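Local coordinates for uncharacterized protein (Bacillus subtilis, PDB 5DQV) that acts as a metal-dependent nucleotide pyrophosphohydrolase of the HD-domain type, here with a nickel ion bound, at residues D41-I46 with G123-D128; H64-V69 with S80-Q85; L132-A137 with L170-M175; V138-A143 with A163-K168. One frame throughout, in Å; residues are numbered along the deposited sequence.

How the contacts relate
The fold is helical, with no strand, and the four contacts run through it in two nested pairs. Contact 1 joins helix 33-50 to helix 121-132. Contact 2 is nested inside the loop that contact 1 closes, and the two centres are about 18 Å apart. Contact 3 then opens ahead of helix 136-150, and contact 4 is nested inside it on that helix. Contacts 3 and 4 have centres about 8 Å apart. Contacts 2 and 4 are about 26 Å apart, on opposite sides of the chain's centre. Ile-46 of contact 1 packs on Leu-132 of contact 3. Val-126 of contact 1 packs on His-64 of contact 2, which binds the nickel ion.

Contact 1 of 4, residues D41-I46 with G123-D128; sequences DLAVYI and GKVVQD
Two helices of the HD-domain core meet here: helix 33-50 supplies Ala-43 and Ile-46, and helix 121-132 supplies Val-125 and Val-126. Their local axes come within 8.6 Å, and their N-to-C directions lie 133° apart. The small Ala-43 permits a close approach of the backbones, with its CA only 5.4 Å from Val-126 CA. Val-125 does most of the touching. Its CG1, anti to the backbone N (chi1 168°), reaches across to helix 33-50. Val-125 CG1 lies 4.3 Å from Ala-43 CB and 3.3 Å from the carbonyl oxygen Ala-43 O. Val-125 CG1 also meets Ile-46 CG2 at 3.8 Å. Val-125 CG2 adds a looser touch to the same methyl, Ile-46 CG2, at 4.1 Å. The Ile-46 and Val-125 side chains run alongside one another, pointing opposite ways. Val-126 points away from helix 33-50 and packs on Ala-60 of helix 54-63. Its side chain is about 7 Å from the nickel ion. Val-57 of helix 54-63 touches both Ala-43 and Val-125, so a third helix closes the junction. No hydrogen bond crosses. All four touching residues are buried, and between these two segments the contact is van der Waals packing, mostly apolar.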
loop_
_atom_site.group_PDB
_atom_site.type_symbol
_atom_site.label_atom_id
_atom_site.label_comp_id
_atom_site.label_asym_id
_atom_site.label_seq_id
_atom_site.Cartn_x
_atom_site.Cartn_y
_atom_site.Cartn_z
ATOM N N ASP A 41 -13.351 -3.604 -17.383
ATOM C CA ASP A 41 -14.663 -3.967 -16.810
ATOM C C ASP A 41 -15.437 -2.723 -16.354
ATOM O O ASP A 41 -16.631 -2.558 -16.599
ATOM C CB ASP A 41 -14.514 -4.918 -15.590
ATOM C CG ASP A 41 -14.069 -6.267 -15.974
ATOM O OD1 ASP A 41 -14.019 -6.561 -17.189
ATOM O OD2 ASP A 41 -13.727 -7.033 -15.058
ATOM N N LEU A 42 -14.738 -1.823 -15.694
ATOM C CA LEU A 42 -15.358 -0.573 -15.221
ATOM C C LEU A 42 -15.821 0.278 -16.405
ATOM O O LEU A 42 -16.907 0.824 -16.403
ATOM C CB LEU A 42 -14.330 0.210 -14.385
ATOM C CG LEU A 42 -14.542 0.783 -12.994
ATOM C CD1 LEU A 42 -15.744 0.201 -12.187
ATOM C CD2 LEU A 42 -13.178 0.617 -12.259
ATOM N N ALA A 43 -14.962 0.402 -17.409
ATOM C CA ALA A 43 -15.301 1.179 -18.577
ATOM C C ALA A 43 -16.543 0.646 -19.324
ATOM O O ALA A 43 -17.394 1.431 -19.778
ATOM C CB ALA A 43 -14.083 1.325 -19.499
ATOM N N VAL A 44 -16.666 -0.667 -19.455
ATOM C CA VAL A 44 -17.797 -1.257 -20.179
ATOM C C VAL A 44 -19.068 -1.016 -19.378
ATOM O O VAL A 44 -20.143 -0.666 -19.954
ATOM C CB VAL A 44 -17.543 -2.797 -20.521
ATOM C CG1 VAL A 44 -18.860 -3.528 -20.881
ATOM C CG2 VAL A 44 -16.455 -2.910 -21.660
ATOM N N TYR A 45 -18.963 -1.129 -18.052
ATOM C CA TYR A 45 -20.118 -0.868 -17.179
ATOM C C TYR A 45 -20.652 0.590 -17.318
ATOM O O TYR A 45 -21.827 0.841 -17.593
ATOM C CB TYR A 45 -19.782 -1.183 -15.714
ATOM C CG TYR A 45 -20.877 -0.714 -14.790
ATOM C CD1 TYR A 45 -21.989 -1.534 -14.549
ATOM C CD2 TYR A 45 -20.831 0.522 -14.169
ATOM C CE1 TYR A 45 -23.017 -1.131 -13.727
ATOM C CE2 TYR A 45 -21.863 0.934 -13.325
ATOM C CZ TYR A 45 -22.954 0.097 -13.120
ATOM O OH TYR A 45 -23.997 0.458 -12.304
ATOM N N ILE A 46 -19.750 1.535 -17.204
ATOM C CA ILE A 46 -20.066 2.973 -17.390
ATOM C C ILE A 46 -20.588 3.286 -18.812
ATOM O O ILE A 46 -21.569 3.989 -18.989
ATOM C CB ILE A 46 -18.834 3.797 -17.115
ATOM C CG1 ILE A 46 -18.473 3.714 -15.622
ATOM C CG2 ILE A 46 -19.051 5.284 -17.495
ATOM C CD1 ILE A 46 -17.076 4.214 -15.321
ATOM N N GLY A 123 -13.745 8.301 -24.978
ATOM C CA GLY A 123 -12.524 8.640 -24.264
ATOM C C GLY A 123 -12.795 9.086 -22.823
ATOM O O GLY A 123 -12.079 8.727 -21.911
ATOM N N LYS A 124 -13.881 9.830 -22.637
ATOM C CA LYS A 124 -14.273 10.283 -21.301
ATOM C C LYS A 124 -14.668 9.111 -20.423
ATOM O O LYS A 124 -14.339 9.084 -19.238
ATOM C CB LYS A 124 -15.388 11.304 -21.386
ATOM C CG LYS A 124 -14.924 12.655 -21.860
ATOM C CD LYS A 124 -16.064 13.562 -22.181
ATOM C CE LYS A 124 -15.551 15.012 -22.485
ATOM N NZ LYS A 124 -16.736 15.827 -22.814
ATOM N N VAL A 125 -15.337 8.102 -21.016
ATOM C CA VAL A 125 -15.675 6.910 -20.269
ATOM C C VAL A 125 -14.394 6.157 -19.798
ATOM O O VAL A 125 -14.294 5.774 -18.661
ATOM C CB VAL A 125 -16.631 5.988 -21.078
ATOM C CG1 VAL A 125 -16.776 4.600 -20.445
ATOM C CG2 VAL A 125 -18.031 6.656 -21.249
ATOM N N VAL A 126 -13.459 5.942 -20.709
ATOM C CA VAL A 126 -12.192 5.267 -20.381
ATOM C C VAL A 126 -11.416 6.030 -19.323
ATOM O O VAL A 126 -10.848 5.429 -18.377
ATOM C CB VAL A 126 -11.351 5.031 -21.639
ATOM C CG1 VAL A 126 -9.990 4.419 -21.284
ATOM C CG2 VAL A 126 -12.132 4.114 -22.683
ATOM N N GLN A 127 -11.374 7.351 -19.476
ATOM C CA GLN A 127 -10.635 8.201 -18.555
ATOM C C GLN A 127 -11.208 8.048 -17.158
ATOM O O GLN A 127 -10.476 7.861 -16.193
ATOM C CB GLN A 127 -10.666 9.665 -19.046
ATOM C CG GLN A 127 -9.946 10.639 -18.137
ATOM C CD GLN A 127 -9.891 12.041 -18.695
ATOM O OE1 GLN A 127 -10.912 12.723 -18.830
ATOM N NE2 GLN A 127 -8.701 12.469 -19.064
ATOM N N ASP A 128 -12.535 8.093 -17.065
ATOM C CA ASP A 128 -13.250 7.936 -15.800
ATOM C C ASP A 128 -12.947 6.596 -15.118
ATOM O O ASP A 128 -12.685 6.535 -13.929
ATOM C CB ASP A 128 -14.768 8.052 -16.048
ATOM C CG ASP A 128 -15.260 9.512 -16.232
ATOM O OD1 ASP A 128 -14.458 10.477 -16.147
ATOM O OD2 ASP A 128 -16.499 9.673 -16.446
#

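Contact 2 of 4, residues H64-V69 with S80-Q85; sequences HDLIDV and SEVYNQ. With NI (nickel (II) ion), chain C.
The imidazole ring of His-64 has the carboxylate carbon of Asp-65 over one face. Asp-65 CG sits 3.6 Å above the ring plane of His-64, nearer the border of the ring than its centre. The ring of His-35 also meets that of His-64. On the other segment, Asn-84 OD1 lies in the plane of the Tyr-83 ring, at its edge. His-64 and Asp-65 are the HD pair of the family's metal site, which His-35 and Asp-130 complete. His-64 NE2 binds the nickel ion at 2.0 Å, and His-35 NE2 and Asp-130 OD1 bind the same ion. The other ring nitrogen, His-64 ND1, hydrogen-bonds to Ala-61 O, which fixes how the ring is turned. Asp-65 OD1 stands farther back, 2.8 Å from the nickel ion.

Beyond the metal site the chain makes a type I beta turn from Asp-65 to Asp-68, closed by a bond from Asp-68 N to Asp-65 O. The turn directs Leu-66 and Ile-67 toward helix 79-88. There Val-82 receives both. Ile-67 CG2 meets Val-82 CG2 at 3.7 Å, and the two side chains run roughly perpendicular. Leu-66 CB touches the same methyl, Val-82 CG2, at 4.2 Å. Leu-66 also packs on Trp-19, Val-20 and Val-23 of helix 8-24, and Val-82 on Ile-100 of helix 93-106. Polar groups thus gather at the nickel ion. In the turn that follows, buried methyl packing adds to hydrogen bonds of Ile-67 O with Arg-76 and of the Leu-66 backbone with Leu-77.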
loop_
_atom_site.group_PDB
_atom_site.type_symbol
_atom_site.label_atom_id
_atom_site.label_comp_id
_atom_site.label_asym_id
_atom_site.label_seq_id
_atom_site.Cartn_x
_atom_site.Cartn_y
_atom_site.Cartn_z
ATOM N N HIS A 64 -5.160 1.248 -23.482
ATOM C CA HIS A 64 -4.967 2.637 -23.027
ATOM C C HIS A 64 -3.564 2.873 -22.464
ATOM O O HIS A 64 -3.043 3.986 -22.590
ATOM C CB HIS A 64 -6.100 3.073 -22.032
ATOM C CG HIS A 64 -5.828 2.804 -20.579
ATOM N ND1 HIS A 64 -6.165 1.619 -19.960
ATOM C CD2 HIS A 64 -5.297 3.597 -19.602
ATOM C CE1 HIS A 64 -5.794 1.656 -18.687
ATOM N NE2 HIS A 64 -5.262 2.850 -18.442
ATOM N N ASP A 65 -2.933 1.833 -21.923
ATOM C CA ASP A 65 -1.634 1.956 -21.252
ATOM C C ASP A 65 -0.427 1.595 -22.120
ATOM O O ASP A 65 0.729 1.750 -21.648
ATOM C CB ASP A 65 -1.523 0.907 -20.110
ATOM C CG ASP A 65 -1.876 1.432 -18.753
ATOM O OD1 ASP A 65 -2.446 2.560 -18.592
ATOM O OD2 ASP A 65 -1.589 0.635 -17.813
ATOM N N LEU A 66 -0.645 1.020 -23.306
ATOM C CA LEU A 66 0.429 0.310 -23.993
ATOM C C LEU A 66 1.477 1.333 -24.473
ATOM O O LEU A 66 2.619 0.973 -24.648
ATOM C CB LEU A 66 -0.074 -0.498 -25.179
ATOM C CG LEU A 66 -0.945 -1.742 -24.921
ATOM C CD1 LEU A 66 -1.292 -2.323 -26.246
ATOM C CD2 LEU A 66 -0.204 -2.760 -24.035
ATOM N N ILE A 67 1.039 2.565 -24.687
ATOM C CA ILE A 67 1.910 3.638 -25.158
ATOM C C ILE A 67 2.396 4.585 -24.063
ATOM O O ILE A 67 3.082 5.557 -24.348
ATOM C CB ILE A 67 1.243 4.441 -26.282
ATOM C CG1 ILE A 67 0.046 5.281 -25.794
ATOM C CG2 ILE A 67 0.772 3.497 -27.377
ATOM C CD1 ILE A 67 -0.421 6.370 -26.841
ATOM N N ASP A 68 2.034 4.291 -22.816
ATOM C CA ASP A 68 2.193 5.257 -21.730
ATOM C C ASP A 68 3.677 5.263 -21.346
ATOM O O ASP A 68 4.356 4.224 -21.292
ATOM C CB ASP A 68 1.239 4.888 -20.578
ATOM C CG ASP A 68 1.237 5.912 -19.409
ATOM O OD1 ASP A 68 2.218 5.985 -18.672
ATOM O OD2 ASP A 68 0.225 6.587 -19.200
ATOM N N VAL A 69 4.186 6.457 -21.119
ATOM C CA VAL A 69 5.585 6.662 -20.847
ATOM C C VAL A 69 6.060 5.890 -19.631
ATOM O O VAL A 69 7.252 5.607 -19.507
ATOM C CB VAL A 69 5.872 8.139 -20.641
ATOM C CG1 VAL A 69 5.528 8.871 -21.931
ATOM C CG2 VAL A 69 5.081 8.686 -19.409
ATOM N N SER A 80 2.033 3.653 -33.779
ATOM C CA SER A 80 1.901 2.853 -35.022
ATOM C C SER A 80 1.837 1.357 -34.737
ATOM O O SER A 80 1.113 0.629 -35.417
ATOM C CB SER A 80 2.948 3.215 -36.092
ATOM O OG SER A 80 4.196 2.631 -35.840
ATOM N N GLU A 81 2.537 0.881 -33.718
ATOM C CA GLU A 81 2.497 -0.544 -33.400
ATOM C C GLU A 81 1.123 -0.942 -32.916
ATOM O O GLU A 81 0.631 -1.999 -33.285
ATOM C CB GLU A 81 3.578 -0.907 -32.340
ATOM C CG GLU A 81 4.973 -1.075 -32.978
ATOM C CD GLU A 81 6.150 -0.943 -32.002
ATOM O OE1 GLU A 81 5.989 -0.515 -30.851
ATOM O OE2 GLU A 81 7.261 -1.187 -32.438
ATOM N N VAL A 82 0.511 -0.100 -32.071
ATOM C CA VAL A 82 -0.837 -0.352 -31.595
ATOM C C VAL A 82 -1.837 -0.335 -32.753
ATOM O O VAL A 82 -2.623 -1.237 -32.890
ATOM C CB VAL A 82 -1.243 0.668 -30.517
ATOM C CG1 VAL A 82 -2.669 0.475 -30.130
ATOM C CG2 VAL A 82 -0.314 0.527 -29.264
ATOM N N TYR A 83 -1.792 0.714 -33.558
ATOM C CA TYR A 83 -2.637 0.858 -34.730
ATOM C C TYR A 83 -2.563 -0.390 -35.662
ATOM O O TYR A 83 -3.583 -0.969 -36.012
ATOM C CB TYR A 83 -2.273 2.139 -35.512
ATOM C CG TYR A 83 -3.094 2.290 -36.777
ATOM C CD1 TYR A 83 -4.350 2.894 -36.751
ATOM C CD2 TYR A 83 -2.635 1.785 -38.000
ATOM C CE1 TYR A 83 -5.098 3.042 -37.905
ATOM C CE2 TYR A 83 -3.401 1.903 -39.164
ATOM C CZ TYR A 83 -4.629 2.531 -39.086
ATOM O OH TYR A 83 -5.383 2.650 -40.194
ATOM N N ASN A 84 -1.340 -0.805 -35.998
ATOM C CA ASN A 84 -1.112 -1.909 -36.948
ATOM C C ASN A 84 -1.664 -3.232 -36.453
ATOM O O ASN A 84 -2.226 -4.020 -37.243
ATOM C CB ASN A 84 0.372 -2.015 -37.286
ATOM C CG ASN A 84 0.878 -0.857 -38.166
ATOM O OD1 ASN A 84 0.093 -0.129 -38.739
ATOM N ND2 ASN A 84 2.215 -0.751 -38.327
ATOM N N GLN A 85 -1.555 -3.474 -35.146
ATOM C CA GLN A 85 -2.015 -4.728 -34.579
ATOM C C GLN A 85 -3.510 -4.750 -34.570
ATOM O O GLN A 85 -4.146 -5.778 -34.883
ATOM C CB GLN A 85 -1.453 -4.908 -33.164
ATOM C CG GLN A 85 -1.548 -6.302 -32.578
ATOM C CD GLN A 85 -0.354 -7.199 -32.923
ATOM O OE1 GLN A 85 0.365 -6.935 -33.890
ATOM N NE2 GLN A 85 -0.172 -8.289 -32.172
HETATM NI NI NI C . -4.415 3.166 -16.661
#

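Contact 3 of 4, residues L132-A137 with L170-M175; sequences LDAIGA and LRLIDM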
loop_
_atom_site.group_PDB
_atom_site.type_symbol
_atom_site.label_atom_id
_atom_site.label_comp_id
_atom_site.label_asym_id
_atom_site.label_seq_id
_atom_site.Cartn_x
_atom_site.Cartn_y
_atom_site.Cartn_z
ATOM N N LEU A 132 -11.181 6.054 -11.602
ATOM C CA LEU A 132 -11.867 5.296 -10.562
ATOM C C LEU A 132 -10.928 4.240 -9.953
ATOM O O LEU A 132 -10.940 4.003 -8.719
ATOM C CB LEU A 132 -13.134 4.663 -11.119
ATOM C CG LEU A 132 -14.343 5.573 -11.357
ATOM C CD1 LEU A 132 -15.486 4.875 -12.061
ATOM C CD2 LEU A 132 -14.840 6.176 -10.004
ATOM N N ASP A 133 -10.065 3.635 -10.791
ATOM C CA ASP A 133 -9.180 2.574 -10.311
ATOM C C ASP A 133 -8.057 3.157 -9.411
ATOM O O ASP A 133 -7.348 2.421 -8.765
ATOM C CB ASP A 133 -8.576 1.788 -11.501
ATOM C CG ASP A 133 -7.904 0.503 -11.091
ATOM O OD1 ASP A 133 -8.602 -0.378 -10.574
ATOM O OD2 ASP A 133 -6.672 0.330 -11.339
ATOM N N ALA A 134 -7.925 4.487 -9.360
ATOM C CA ALA A 134 -6.878 5.160 -8.608
ATOM C C ALA A 134 -7.416 5.674 -7.246
ATOM O O ALA A 134 -6.671 6.291 -6.489
ATOM C CB ALA A 134 -6.284 6.347 -9.431
ATOM N N ILE A 135 -8.694 5.443 -6.976
ATOM C CA ILE A 135 -9.320 5.860 -5.726
ATOM C C ILE A 135 -10.041 4.662 -5.078
ATOM O O ILE A 135 -10.078 3.569 -5.650
ATOM C CB ILE A 135 -10.269 7.085 -5.887
ATOM C CG1 ILE A 135 -11.441 6.820 -6.831
ATOM C CG2 ILE A 135 -9.488 8.341 -6.365
ATOM C CD1 ILE A 135 -12.449 7.989 -6.915
ATOM N N GLY A 136 -10.540 4.859 -3.872
ATOM C CA GLY A 136 -11.302 3.835 -3.157
ATOM C C GLY A 136 -10.315 2.861 -2.569
ATOM O O GLY A 136 -9.155 3.154 -2.498
ATOM N N ALA A 137 -10.790 1.703 -2.125
ATOM C CA ALA A 137 -9.914 0.682 -1.546
ATOM C C ALA A 137 -8.829 0.269 -2.521
ATOM O O ALA A 137 -7.659 0.098 -2.133
ATOM C CB ALA A 137 -10.730 -0.562 -1.084
ATOM N N LEU A 170 -7.303 12.573 -3.846
ATOM C CA LEU A 170 -8.526 13.198 -3.280
ATOM C C LEU A 170 -9.156 14.247 -4.183
ATOM O O LEU A 170 -10.234 14.734 -3.903
ATOM C CB LEU A 170 -8.279 13.737 -1.829
ATOM C CG LEU A 170 -8.026 12.628 -0.804
ATOM C CD1 LEU A 170 -7.562 13.168 0.616
ATOM C CD2 LEU A 170 -9.272 11.703 -0.679
ATOM N N ARG A 171 -8.481 14.629 -5.268
ATOM C CA ARG A 171 -9.035 15.573 -6.216
ATOM C C ARG A 171 -9.662 14.945 -7.431
ATOM O O ARG A 171 -10.368 15.631 -8.192
ATOM C CB ARG A 171 -7.959 16.524 -6.703
ATOM C CG ARG A 171 -7.368 17.264 -5.571
ATOM C CD ARG A 171 -6.192 18.098 -6.005
ATOM N NE ARG A 171 -5.476 18.492 -4.804
ATOM C CZ ARG A 171 -4.773 19.607 -4.676
ATOM N NH1 ARG A 171 -4.658 20.449 -5.697
ATOM N NH2 ARG A 171 -4.181 19.869 -3.521
ATOM N N LEU A 172 -9.465 13.648 -7.600
ATOM C CA LEU A 172 -9.920 12.995 -8.824
ATOM C C LEU A 172 -11.439 13.036 -8.970
ATOM O O LEU A 172 -11.959 13.189 -10.096
ATOM C CB LEU A 172 -9.359 11.551 -8.866
ATOM C CG LEU A 172 -7.884 11.483 -9.175
ATOM C CD1 LEU A 172 -7.386 9.979 -9.139
ATOM C CD2 LEU A 172 -7.588 12.177 -10.501
ATOM N N ILE A 173 -12.169 12.963 -7.851
ATOM C CA ILE A 173 -13.638 12.973 -7.922
ATOM C C ILE A 173 -14.181 14.251 -8.588
ATOM O O ILE A 173 -15.205 14.213 -9.289
ATOM C CB ILE A 173 -14.298 12.768 -6.518
ATOM C CG1 ILE A 173 -15.832 12.689 -6.642
ATOM C CG2 ILE A 173 -13.885 13.870 -5.526
ATOM C CD1 ILE A 173 -16.456 11.572 -5.865
ATOM N N ASP A 174 -13.453 15.353 -8.469
ATOM C CA ASP A 174 -13.861 16.582 -9.107
ATOM C C ASP A 174 -13.689 16.562 -10.623
ATOM O O ASP A 174 -14.205 17.442 -11.279
ATOM C CB ASP A 174 -13.060 17.777 -8.581
ATOM C CG ASP A 174 -13.224 17.983 -7.083
ATOM O OD1 ASP A 174 -14.371 17.881 -6.604
ATOM O OD2 ASP A 174 -12.206 18.212 -6.411
ATOM N N MET A 175 -12.925 15.618 -11.162
ATOM C CA MET A 175 -12.605 15.643 -12.619
ATOM C C MET A 175 -13.259 14.508 -13.402
ATOM O O MET A 175 -12.925 14.265 -14.555
ATOM C CB MET A 175 -11.074 15.628 -12.828
ATOM C CG MET A 175 -10.337 16.919 -12.272
ATOM S SD MET A 175 -8.559 16.509 -12.037
ATOM C CE MET A 175 -8.058 17.153 -13.623
#
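Ile-135 holds CG1 between its backbone N and carbonyl carbon (chi1 61°), which turns CG2 to the side beside N, where it faces Leu-172. Leu-172 has CG anti to the carbonyl carbon (chi1 -74°) and extends CD1 into the same spot. This contact joins the link between helix 121-132 and helix 136-150 of the HD-type fold to the loop ahead of helix 179-202. Leu-172 CD1 is 3.8 Å from Ile-135 CG2. Leu-172 CD1 is also 3.8 Å from Ala-134 CB, so one methyl rests against two neighbouring residues. The Ile-135 and Leu-172 side chains meet at a slant. A type I beta turn from Leu-132 to Ile-135 places both partners, with Ile-135 N bonded to Leu-132 O. Gly-136 follows with a positive phi of 79°, a value that suits glycine, as the chain passes into helix 136-150. In the same turn, Asp-133 OD2 bonds to ND1 of the metal ligand His-35, and Asp-133 forms salt bridges with Arg-38 and Arg-142. It is a second-shell residue, consistent with orienting the His-35 ring. Met-192 of helix 179-202 also packs on Ile-135. Behind the leading methyl, Leu-172 CB comes within 4.1 Å of Ile-135 CG2.

Contact 4 of 4, residues V138-A143 with A163-K168; sequences VGIARA and AHFFHK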
loop_
_atom_site.group_PDB
_atom_site.type_symbol
_atom_site.label_atom_id
_atom_site.label_comp_id
_atom_site.label_asym_id
_atom_site.label_seq_id
_atom_site.Cartn_x
_atom_site.Cartn_y
_atom_site.Cartn_z
ATOM N N VAL A 138 -9.203 0.138 -3.788
ATOM C CA VAL A 138 -8.204 -0.233 -4.779
ATOM C C VAL A 138 -7.174 0.888 -4.988
ATOM O O VAL A 138 -5.953 0.624 -5.059
ATOM C CB VAL A 138 -8.841 -0.757 -6.132
ATOM C CG1 VAL A 138 -9.778 0.216 -6.671
ATOM C CG2 VAL A 138 -7.769 -0.994 -7.160
ATOM N N GLY A 139 -7.627 2.149 -5.028
ATOM C CA GLY A 139 -6.631 3.255 -5.146
ATOM C C GLY A 139 -5.645 3.346 -3.973
ATOM O O GLY A 139 -4.437 3.667 -4.149
ATOM N N ILE A 140 -6.151 3.050 -2.780
ATOM C CA ILE A 140 -5.313 3.037 -1.586
ATOM C C ILE A 140 -4.203 2.031 -1.753
ATOM O O ILE A 140 -3.003 2.327 -1.544
ATOM C CB ILE A 140 -6.177 2.726 -0.321
ATOM C CG1 ILE A 140 -7.014 3.955 0.074
ATOM C CG2 ILE A 140 -5.307 2.356 0.888
ATOM C CD1 ILE A 140 -8.221 3.578 0.882
ATOM N N ALA A 141 -4.589 0.829 -2.185
ATOM C CA ALA A 141 -3.603 -0.257 -2.371
ATOM C C ALA A 141 -2.577 0.144 -3.397
ATOM O O ALA A 141 -1.353 -0.043 -3.211
ATOM C CB ALA A 141 -4.290 -1.531 -2.790
ATOM N N ARG A 142 -3.060 0.759 -4.463
ATOM C CA ARG A 142 -2.154 1.117 -5.544
ATOM C C ARG A 142 -1.173 2.203 -5.111
ATOM O O ARG A 142 0.001 2.152 -5.472
ATOM C CB ARG A 142 -2.939 1.514 -6.784
ATOM C CG ARG A 142 -3.610 0.363 -7.467
ATOM C CD ARG A 142 -4.396 0.853 -8.671
ATOM N NE ARG A 142 -3.457 1.222 -9.726
ATOM C CZ ARG A 142 -3.652 2.140 -10.671
ATOM N NH1 ARG A 142 -4.783 2.845 -10.763
ATOM N NH2 ARG A 142 -2.691 2.348 -11.544
ATOM N N ALA A 143 -1.647 3.149 -4.315
ATOM C CA ALA A 143 -0.792 4.265 -3.852
ATOM C C ALA A 143 0.357 3.732 -3.010
ATOM O O ALA A 143 1.515 4.136 -3.172
ATOM C CB ALA A 143 -1.595 5.258 -3.046
ATOM N N ALA A 163 1.063 12.104 1.212
ATOM C CA ALA A 163 1.061 13.371 0.488
ATOM C C ALA A 163 0.322 13.249 -0.842
ATOM O O ALA A 163 -0.393 14.188 -1.272
ATOM C CB ALA A 163 2.522 13.894 0.280
ATOM N N HIS A 164 0.488 12.096 -1.497
ATOM C CA HIS A 164 -0.114 11.871 -2.796
ATOM C C HIS A 164 -1.657 11.835 -2.727
ATOM O O HIS A 164 -2.303 12.245 -3.669
ATOM C CB HIS A 164 0.446 10.588 -3.398
ATOM C CG HIS A 164 -0.034 10.284 -4.778
ATOM N ND1 HIS A 164 0.293 11.061 -5.871
ATOM C CD2 HIS A 164 -0.717 9.220 -5.264
ATOM C CE1 HIS A 164 -0.228 10.522 -6.963
ATOM N NE2 HIS A 164 -0.846 9.406 -6.622
ATOM N N PHE A 165 -2.233 11.328 -1.637
ATOM C CA PHE A 165 -3.661 11.418 -1.398
ATOM C C PHE A 165 -4.146 12.866 -1.459
ATOM O O PHE A 165 -5.120 13.151 -2.159
ATOM C CB PHE A 165 -4.071 10.834 -0.041
ATOM C CG PHE A 165 -3.934 9.313 0.049
ATOM C CD1 PHE A 165 -4.627 8.502 -0.787
ATOM C CD2 PHE A 165 -3.074 8.721 0.946
ATOM C CE1 PHE A 165 -4.449 7.075 -0.726
ATOM C CE2 PHE A 165 -2.902 7.319 0.999
ATOM C CZ PHE A 165 -3.582 6.520 0.179
ATOM N N PHE A 166 -3.491 13.752 -0.712
ATOM C CA PHE A 166 -3.912 15.167 -0.641
ATOM C C PHE A 166 -3.685 15.931 -1.917
ATOM O O PHE A 166 -4.513 16.738 -2.345
ATOM C CB PHE A 166 -3.259 15.878 0.563
ATOM C CG PHE A 166 -3.856 15.429 1.859
ATOM C CD1 PHE A 166 -3.457 14.245 2.433
ATOM C CD2 PHE A 166 -4.912 16.142 2.450
ATOM C CE1 PHE A 166 -4.075 13.774 3.612
ATOM C CE2 PHE A 166 -5.484 15.704 3.638
ATOM C CZ PHE A 166 -5.079 14.512 4.209
ATOM N N HIS A 167 -2.559 15.669 -2.545
ATOM C CA HIS A 167 -2.164 16.427 -3.712
ATOM C C HIS A 167 -2.882 15.965 -4.970
ATOM O O HIS A 167 -3.130 16.779 -5.840
ATOM C CB HIS A 167 -0.658 16.359 -3.887
ATOM C CG HIS A 167 0.093 17.102 -2.828
ATOM N ND1 HIS A 167 -0.152 18.431 -2.537
ATOM C CD2 HIS A 167 1.109 16.719 -2.019
ATOM C CE1 HIS A 167 0.665 18.824 -1.575
ATOM N NE2 HIS A 167 1.444 17.806 -1.248
ATOM N N LYS A 168 -3.201 14.676 -5.082
ATOM C CA LYS A 168 -3.776 14.154 -6.338
ATOM C C LYS A 168 -5.034 13.285 -6.172
ATOM O O LYS A 168 -6.064 13.556 -6.793
ATOM C CB LYS A 168 -2.714 13.370 -7.106
ATOM C CG LYS A 168 -3.115 13.066 -8.552
ATOM C CD LYS A 168 -2.529 11.752 -9.115
ATOM C CE LYS A 168 -3.011 11.480 -10.570
ATOM N NZ LYS A 168 -3.542 10.076 -10.801
#
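The tight part of this contact is the ring of Phe-165, set against Ile-140 and Ala-143; the looser side holds His-164 and, more distantly, Lys-168. Phe-165 CZ lies 4.0 Å from Ala-143 CB. The adjacent ring carbon, Phe-165 CE1, is 4.1 Å from that same methyl, Ala-143 CB. Phe-165 CE1 is also 4.1 Å from Ile-140 CG1. Both partners reach the ring obliquely, and the Ile-140 side chain lies nearly square to that of Phe-165. The CB of Phe-165 does not point straight at helix 136-150. Its CG is anti to the carbonyl carbon (chi1 -69°), and this swings the ring tip across to the other helix. All three of these residues are buried.

In the all-helical HD-type fold, this packing joins helix 136-150 to helix 161-169, which has a wider pi-type turn at 165-168. Phe-144 meets the ring of Phe-165 as well. Phe-191 of helix 179-202 touches Ile-140, while Tyr-195 of the second subunit packs on Ile-140 and Ala-141. Helix 136-150 therefore also borders the subunit interface.

The outer side differs. His-164 points toward helix 136-150 but is partly exposed, and His-164 CD2 stays 4.6 Å from Ala-143 CB. Lys-168 is exposed and stays well clear of the other segment. Phe-166 and His-167 are exposed too and face elsewhere. Phe-166 meets Tyr-162, and His-167 NE2 hydrogen-bonds to Asp-158 OD1.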